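Local coordinates for protein glycoside hydrolase family 61 (Trichoderma reesei QM6a, PDB 5O2X) that probably cleaves cellulose chains oxidatively, as a copper-dependent lytic polysaccharide monooxygenase of auxiliary activity family 9, at residues Trp13-Glu25 / Pro29-Asn41. Numbering follows the deposited sequence. Where two conformers were deposited one is given.
Sequences WYQAYDPTTFPYE and PIVVGWTAADLDN. With MAN (alpha-D-mannopyranose), chain P; MAN (alpha-D-mannopyranose), chain R; NAG (2-acetamido-2-deoxy-beta-D-glucopyranose), chain B.
Tyr17 lies along the backbone of Gly33-Ala36, and its side chain, followed outward, shows how two neighbouring segments can pack without one direct hydrogen bond between them. Its CB sits 3.2 Å from Trp34 O, which CG and CD2 also meet. With CG anti to the backbone N (chi1 -175°), the ring is carried over Thr35, whose CA stands 3.7 Å above the ring centroid, 4° off the normal, a CH-pi contact. CD1 lies by Thr35 CA and CE1 by Thr35 OG1; CE2 approaches Ala36 O, and CZ and OH reach Thr35 CG2. Phe22 repeats the theme: Pro29 CD covers one face toward the rim, while Val31 CG1 meets the edge in plane. Leu39 CG packs 3.2 Å from Pro19 O and its CD1 against Pro23 CG. Asp18 OD1 accepts from Thr20 N (2.9 Å), an Asx turn, and from Thr20 OG1 through its syn lone pair. Water bridges the segments instead: one donates to Gln15 O (2.7 Å) and accepts from Val32 N, another links Tyr24 OH with Leu39 O. The end of strand 12-15 and the turns after it thus join 29-41 by C-H contacts and water, and Pro19 O stays buried without a hydrogen-bond partner, Leu39 CA-H being at most a weak substitute.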
loop_
_atom_site.group_PDB
_atom_site.type_symbol
_atom_site.label_atom_id
_atom_site.label_comp_id
_atom_site.label_asym_id
_atom_site.label_seq_id
_atom_site.Cartn_x
_atom_site.Cartn_y
_atom_site.Cartn_z
ATOM N N TRP A 13 -3.972 11.218 13.158
ATOM C CA TRP A 13 -4.499 11.307 11.812
ATOM C C TRP A 13 -3.606 12.234 10.948
ATOM O O TRP A 13 -3.305 13.355 11.364
ATOM C CB TRP A 13 -5.904 11.922 11.902
ATOM C CG TRP A 13 -6.767 11.953 10.668
ATOM C CD1 TRP A 13 -7.797 11.124 10.404
ATOM C CD2 TRP A 13 -6.778 12.940 9.627
ATOM N NE1 TRP A 13 -8.437 11.512 9.257
ATOM C CE2 TRP A 13 -7.875 12.653 8.779
ATOM C CE3 TRP A 13 -6.029 14.089 9.371
ATOM C CZ2 TRP A 13 -8.191 13.466 7.650
ATOM C CZ3 TRP A 13 -6.391 14.895 8.278
ATOM C CH2 TRP A 13 -7.430 14.572 7.475
ATOM N N TYR A 14 -3.296 11.750 9.757
ATOM C CA TYR A 14 -2.614 12.523 8.713
ATOM C C TYR A 14 -3.465 12.552 7.465
ATOM O O TYR A 14 -3.919 11.505 6.989
ATOM C CB TYR A 14 -1.262 11.906 8.326
ATOM C CG TYR A 14 -0.224 11.961 9.417
ATOM C CD1 TYR A 14 -0.208 11.029 10.432
ATOM C CD2 TYR A 14 0.746 12.959 9.410
ATOM C CE1 TYR A 14 0.767 11.084 11.445
ATOM C CE2 TYR A 14 1.694 13.041 10.405
ATOM C CZ TYR A 14 1.705 12.096 11.427
ATOM O OH TYR A 14 2.666 12.189 12.403
ATOM N N GLN A 15 -3.591 13.736 6.878
ATOM C CA GLN A 15 -4.237 13.875 5.589
ATOM C C GLN A 15 -3.406 13.150 4.533
ATOM O O GLN A 15 -2.206 13.376 4.415
ATOM C CB GLN A 15 -4.342 15.350 5.251
ATOM C CG GLN A 15 -5.166 15.681 4.010
ATOM C CD GLN A 15 -5.278 17.188 3.780
ATOM O OE1 GLN A 15 -4.435 17.969 4.196
ATOM N NE2 GLN A 15 -6.317 17.576 3.069
ATOM N N ALA A 16 -4.045 12.307 3.737
ATOM C CA ALA A 16 -3.347 11.668 2.637
ATOM C C ALA A 16 -3.401 12.546 1.377
ATOM O O ALA A 16 -4.070 13.576 1.361
ATOM C CB ALA A 16 -3.963 10.292 2.353
ATOM N N TYR A 17 -2.695 12.128 0.338
ATOM C CA TYR A 17 -2.907 12.784 -0.954
ATOM C C TYR A 17 -4.289 12.442 -1.471
ATOM O O TYR A 17 -4.670 11.279 -1.450
ATOM C CB TYR A 17 -1.840 12.353 -1.965
ATOM C CG TYR A 17 -1.975 13.099 -3.258
ATOM C CD1 TYR A 17 -1.586 14.429 -3.322
ATOM C CD2 TYR A 17 -2.554 12.544 -4.405
ATOM C CE1 TYR A 17 -1.749 15.168 -4.476
ATOM C CE2 TYR A 17 -2.727 13.285 -5.564
ATOM C CZ TYR A 17 -2.358 14.606 -5.578
ATOM O OH TYR A 17 -2.560 15.335 -6.725
ATOM N N ASP A 18 -5.040 13.435 -1.935
ATOM C CA ASP A 18 -6.382 13.193 -2.475
ATOM C C ASP A 18 -6.363 13.517 -3.962
ATOM O O ASP A 18 -6.440 14.687 -4.344
ATOM C CB ASP A 18 -7.423 14.032 -1.769
ATOM C CG ASP A 18 -8.826 13.740 -2.260
ATOM O OD1 ASP A 18 -8.951 12.982 -3.246
ATOM O OD2 ASP A 18 -9.783 14.299 -1.677
ATOM N N PRO A 19 -6.245 12.499 -4.822
ATOM C CA PRO A 19 -6.160 12.749 -6.265
ATOM C C PRO A 19 -7.488 13.227 -6.868
ATOM O O PRO A 19 -7.498 13.592 -8.051
ATOM C CB PRO A 19 -5.752 11.371 -6.814
ATOM C CG PRO A 19 -6.445 10.424 -5.871
ATOM C CD PRO A 19 -6.270 11.041 -4.523
ATOM N N THR A 20 -8.567 13.173 -6.099
ATOM C CA THR A 20 -9.870 13.662 -6.542
ATOM C C THR A 20 -10.128 15.085 -6.133
ATOM O O THR A 20 -11.204 15.632 -6.445
ATOM C CB THR A 20 -11.010 12.731 -6.104
ATOM O OG1 THR A 20 -11.203 12.796 -4.677
ATOM C CG2 THR A 20 -10.770 11.297 -6.551
ATOM N N THR A 21 -9.174 15.704 -5.433
ATOM C CA THR A 21 -9.354 17.056 -4.896
ATOM C C THR A 21 -8.139 17.904 -5.156
ATOM O O THR A 21 -8.219 19.012 -5.714
ATOM C CB THR A 21 -9.678 16.969 -3.396
ATOM O OG1 THR A 21 -10.855 16.168 -3.229
ATOM C CG2 THR A 21 -9.910 18.343 -2.794
ATOM N N PHE A 22 -6.967 17.443 -4.708
ATOM C CA PHE A 22 -5.759 18.266 -4.775
ATOM C C PHE A 22 -5.379 18.713 -6.176
ATOM O O PHE A 22 -4.936 19.874 -6.301
ATOM C CB PHE A 22 -4.575 17.535 -4.136
ATOM C CG PHE A 22 -4.597 17.385 -2.646
ATOM C CD1 PHE A 22 -5.731 17.492 -1.858
ATOM C CD2 PHE A 22 -3.400 17.040 -2.015
ATOM C CE1 PHE A 22 -5.673 17.231 -0.492
ATOM C CE2 PHE A 22 -3.335 16.826 -0.672
ATOM C CZ PHE A 22 -4.474 16.859 0.091
ATOM N N PRO A 23 -5.566 17.918 -7.245
ATOM C CA PRO A 23 -5.168 18.396 -8.564
ATOM C C PRO A 23 -5.966 19.617 -8.987
ATOM O O PRO A 23 -5.530 20.364 -9.879
ATOM C CB PRO A 23 -5.445 17.199 -9.468
ATOM C CG PRO A 23 -5.323 16.010 -8.564
ATOM C CD PRO A 23 -5.896 16.487 -7.273
ATOM N N TYR A 24 -7.146 19.810 -8.401
ATOM C CA TYR A 24 -8.015 20.926 -8.763
ATOM C C TYR A 24 -7.690 22.201 -7.999
ATOM O O TYR A 24 -8.243 23.267 -8.296
ATOM C CB TYR A 24 -9.477 20.549 -8.556
ATOM C CG TYR A 24 -9.852 19.310 -9.312
ATOM C CD1 TYR A 24 -9.974 19.330 -10.688
ATOM C CD2 TYR A 24 -10.141 18.102 -8.655
ATOM C CE1 TYR A 24 -10.364 18.206 -11.400
ATOM C CE2 TYR A 24 -10.515 16.966 -9.340
ATOM C CZ TYR A 24 -10.629 17.002 -10.713
ATOM O OH TYR A 24 -11.073 15.911 -11.416
ATOM N N GLU A 25 -6.861 22.105 -6.952
ATOM C CA GLU A 25 -6.520 23.237 -6.103
ATOM C C GLU A 25 -5.357 24.007 -6.666
ATOM O O GLU A 25 -4.488 23.433 -7.297
ATOM C CB GLU A 25 -6.089 22.748 -4.711
ATOM C CG GLU A 25 -7.152 21.981 -3.957
ATOM C CD GLU A 25 -6.744 21.494 -2.575
ATOM O OE1 GLU A 25 -5.817 22.005 -1.998
ATOM O OE2 GLU A 25 -7.398 20.569 -2.090
ATOM N N PRO A 29 -1.939 21.156 -0.230
ATOM C CA PRO A 29 -1.051 21.060 0.926
ATOM C C PRO A 29 0.042 20.023 0.745
ATOM O O PRO A 29 -0.107 19.055 0.017
ATOM C CB PRO A 29 -1.991 20.675 2.063
ATOM C CG PRO A 29 -3.049 19.891 1.365
ATOM C CD PRO A 29 -3.262 20.577 0.062
ATOM N N ILE A 30 1.112 20.210 1.524
ATOM C CA ILE A 30 2.155 19.202 1.670
ATOM C C ILE A 30 1.616 18.117 2.592
ATOM O O ILE A 30 1.209 18.399 3.734
ATOM C CB ILE A 30 3.424 19.831 2.214
ATOM C CG1 ILE A 30 3.980 20.851 1.224
ATOM C CG2 ILE A 30 4.434 18.725 2.540
ATOM C CD1 ILE A 30 5.118 21.672 1.776
ATOM N N VAL A 31 1.668 16.876 2.109
ATOM C CA VAL A 31 1.106 15.732 2.835
ATOM C C VAL A 31 2.076 14.565 2.770
ATOM O O VAL A 31 3.076 14.602 2.042
ATOM C CB VAL A 31 -0.276 15.323 2.284
ATOM C CG1 VAL A 31 -1.308 16.400 2.557
ATOM C CG2 VAL A 31 -0.229 14.996 0.806
ATOM N N VAL A 32 1.764 13.515 3.556
ATOM C CA VAL A 32 2.631 12.341 3.618
ATOM C C VAL A 32 2.412 11.387 2.483
ATOM O O VAL A 32 3.244 10.509 2.253
ATOM C CB VAL A 32 2.472 11.630 4.977
ATOM C CG1 VAL A 32 2.870 12.525 6.110
ATOM C CG2 VAL A 32 1.088 11.070 5.172
ATOM N N GLY A 33 1.291 11.509 1.749
ATOM C CA GLY A 33 1.018 10.678 0.591
ATOM C C GLY A 33 1.604 11.265 -0.667
ATOM O O GLY A 33 1.587 12.489 -0.857
ATOM N N TRP A 34 2.140 10.401 -1.540
ATOM C CA TRP A 34 2.725 10.875 -2.797
ATOM C C TRP A 34 1.667 11.505 -3.705
ATOM O O TRP A 34 0.494 11.145 -3.703
ATOM C CB TRP A 34 3.422 9.722 -3.496
ATOM C CG TRP A 34 4.764 9.361 -2.874
ATOM C CD1 TRP A 34 5.065 9.277 -1.546
ATOM C CD2 TRP A 34 5.978 9.140 -3.595
ATOM N NE1 TRP A 34 6.411 9.005 -1.400
ATOM C CE2 TRP A 34 7.001 8.951 -2.637
ATOM C CE3 TRP A 34 6.325 9.169 -4.952
ATOM C CZ2 TRP A 34 8.336 8.790 -2.982
ATOM C CZ3 TRP A 34 7.656 8.989 -5.278
ATOM C CH2 TRP A 34 8.637 8.825 -4.316
ATOM N N THR A 35 2.125 12.472 -4.497
ATOM C CA THR A 35 1.265 13.038 -5.536
ATOM C C THR A 35 1.155 12.051 -6.684
ATOM O O THR A 35 2.175 11.518 -7.098
ATOM C CB THR A 35 1.878 14.347 -6.034
ATOM O OG1 THR A 35 1.967 15.249 -4.917
ATOM C CG2 THR A 35 1.080 14.980 -7.162
ATOM N N ALA A 36 -0.043 11.765 -7.156
ATOM C CA ALA A 36 -0.223 10.824 -8.253
ATOM C C ALA A 36 -1.429 11.243 -9.084
ATOM O O ALA A 36 -2.267 12.043 -8.662
ATOM C CB ALA A 36 -0.357 9.396 -7.756
ATOM N N ALA A 37 -1.509 10.658 -10.277
ATOM C CA ALA A 37 -2.454 11.090 -11.301
ATOM C C ALA A 37 -3.670 10.160 -11.430
ATOM O O ALA A 37 -4.308 10.133 -12.489
ATOM C CB ALA A 37 -1.746 11.296 -12.622
ATOM N N ASP A 38 -4.034 9.482 -10.338
ATOM C CA ASP A 38 -5.243 8.662 -10.286
ATOM C C ASP A 38 -6.489 9.469 -9.968
ATOM O O ASP A 38 -7.216 9.174 -9.013
ATOM C CB ASP A 38 -5.065 7.474 -9.323
ATOM C CG ASP A 38 -4.721 7.862 -7.908
ATOM O OD1 ASP A 38 -4.013 8.842 -7.666
ATOM O OD2 ASP A 38 -5.136 7.123 -6.921
ATOM N N LEU A 39 -6.745 10.515 -10.794
ATOM C CA LEU A 39 -7.878 11.414 -10.621
ATOM C C LEU A 39 -9.233 10.686 -10.743
ATOM O O LEU A 39 -10.230 11.146 -10.219
ATOM C CB LEU A 39 -7.832 12.565 -11.613
ATOM C CG LEU A 39 -6.892 13.734 -11.234
ATOM C CD1 LEU A 39 -5.445 13.351 -11.142
ATOM C CD2 LEU A 39 -7.102 14.852 -12.262
ATOM N N ASP A 40 -9.187 9.562 -11.459
ATOM C CA ASP A 40 -10.355 8.725 -11.678
ATOM C C ASP A 40 -10.515 7.631 -10.629
ATOM O O ASP A 40 -11.361 6.760 -10.812
ATOM C CB ASP A 40 -10.299 8.104 -13.073
ATOM C CG ASP A 40 -9.152 7.126 -13.261
ATOM O OD1 ASP A 40 -8.258 7.058 -12.384
ATOM O OD2 ASP A 40 -9.112 6.484 -14.316
ATOM N N ASN A 41 -9.716 7.662 -9.560
ATOM C CA ASN A 41 -9.723 6.597 -8.538
ATOM C C ASN A 41 -9.292 5.239 -9.119
ATOM O O ASN A 41 -9.549 4.188 -8.494
ATOM C CB ASN A 41 -11.079 6.478 -7.847
ATOM C CG ASN A 41 -11.264 7.461 -6.729
ATOM O OD1 ASN A 41 -10.289 7.966 -6.146
ATOM N ND2 ASN A 41 -12.510 7.690 -6.380
HETATM C C1 MAN P . -7.648 16.175 13.689
HETATM C C2 MAN P . -8.627 15.312 14.448
HETATM C C3 MAN P . -9.029 14.208 13.461
HETATM C C4 MAN P . -9.516 14.750 12.131
HETATM C C5 MAN P . -8.505 15.674 11.529
HETATM C C6 MAN P . -9.008 16.310 10.242
HETATM O O2 MAN P . -9.704 16.165 14.862
HETATM O O3 MAN P . -10.100 13.507 14.028
HETATM O O4 MAN P . -9.931 13.769 11.210
HETATM O O5 MAN P . -8.249 16.666 12.505
HETATM O O6 MAN P . -8.159 17.428 9.942
HETATM C C1 MAN R . 6.544 14.861 11.258
HETATM C C2 MAN R . 5.220 14.659 11.943
HETATM C C3 MAN R . 5.111 15.484 13.200
HETATM C C4 MAN R . 6.346 15.278 14.085
HETATM C C5 MAN R . 7.642 15.470 13.305
HETATM C C6 MAN R . 8.858 15.092 14.138
HETATM O O2 MAN R . 5.129 13.250 12.248
HETATM O O3 MAN R . 3.925 15.151 13.904
HETATM O O4 MAN R . 6.323 16.220 15.150
HETATM O O5 MAN R . 7.647 14.643 12.128
HETATM O O6 MAN R . 10.054 15.331 13.427
HETATM C C1 NAG B . 1.089 11.247 -16.940
HETATM C C2 NAG B . -0.255 11.827 -17.376
HETATM C C3 NAG B . -0.304 11.790 -18.909
HETATM C C4 NAG B . 0.884 12.462 -19.533
HETATM C C5 NAG B . 2.168 11.918 -18.959
HETATM C C6 NAG B . 3.449 12.648 -19.426
HETATM C C7 NAG B . -2.407 11.447 -16.269
HETATM C C8 NAG B . -3.459 10.441 -15.902
HETATM N N2 NAG B . -1.336 10.992 -16.861
HETATM O O3 NAG B . -1.518 12.446 -19.351
HETATM O O4 NAG B . 0.868 12.309 -20.959
HETATM O O5 NAG B . 2.133 12.017 -17.547
HETATM O O6 NAG B . 3.299 14.052 -19.346
HETATM O O7 NAG B . -2.555 12.630 -16.016
HETATM O O HOH W 1 -0.061 14.421 5.719
HETATM O O HOH W 2 -1.895 14.799 -10.075
HETATM O O HOH W 3 -11.489 13.587 -10.005
#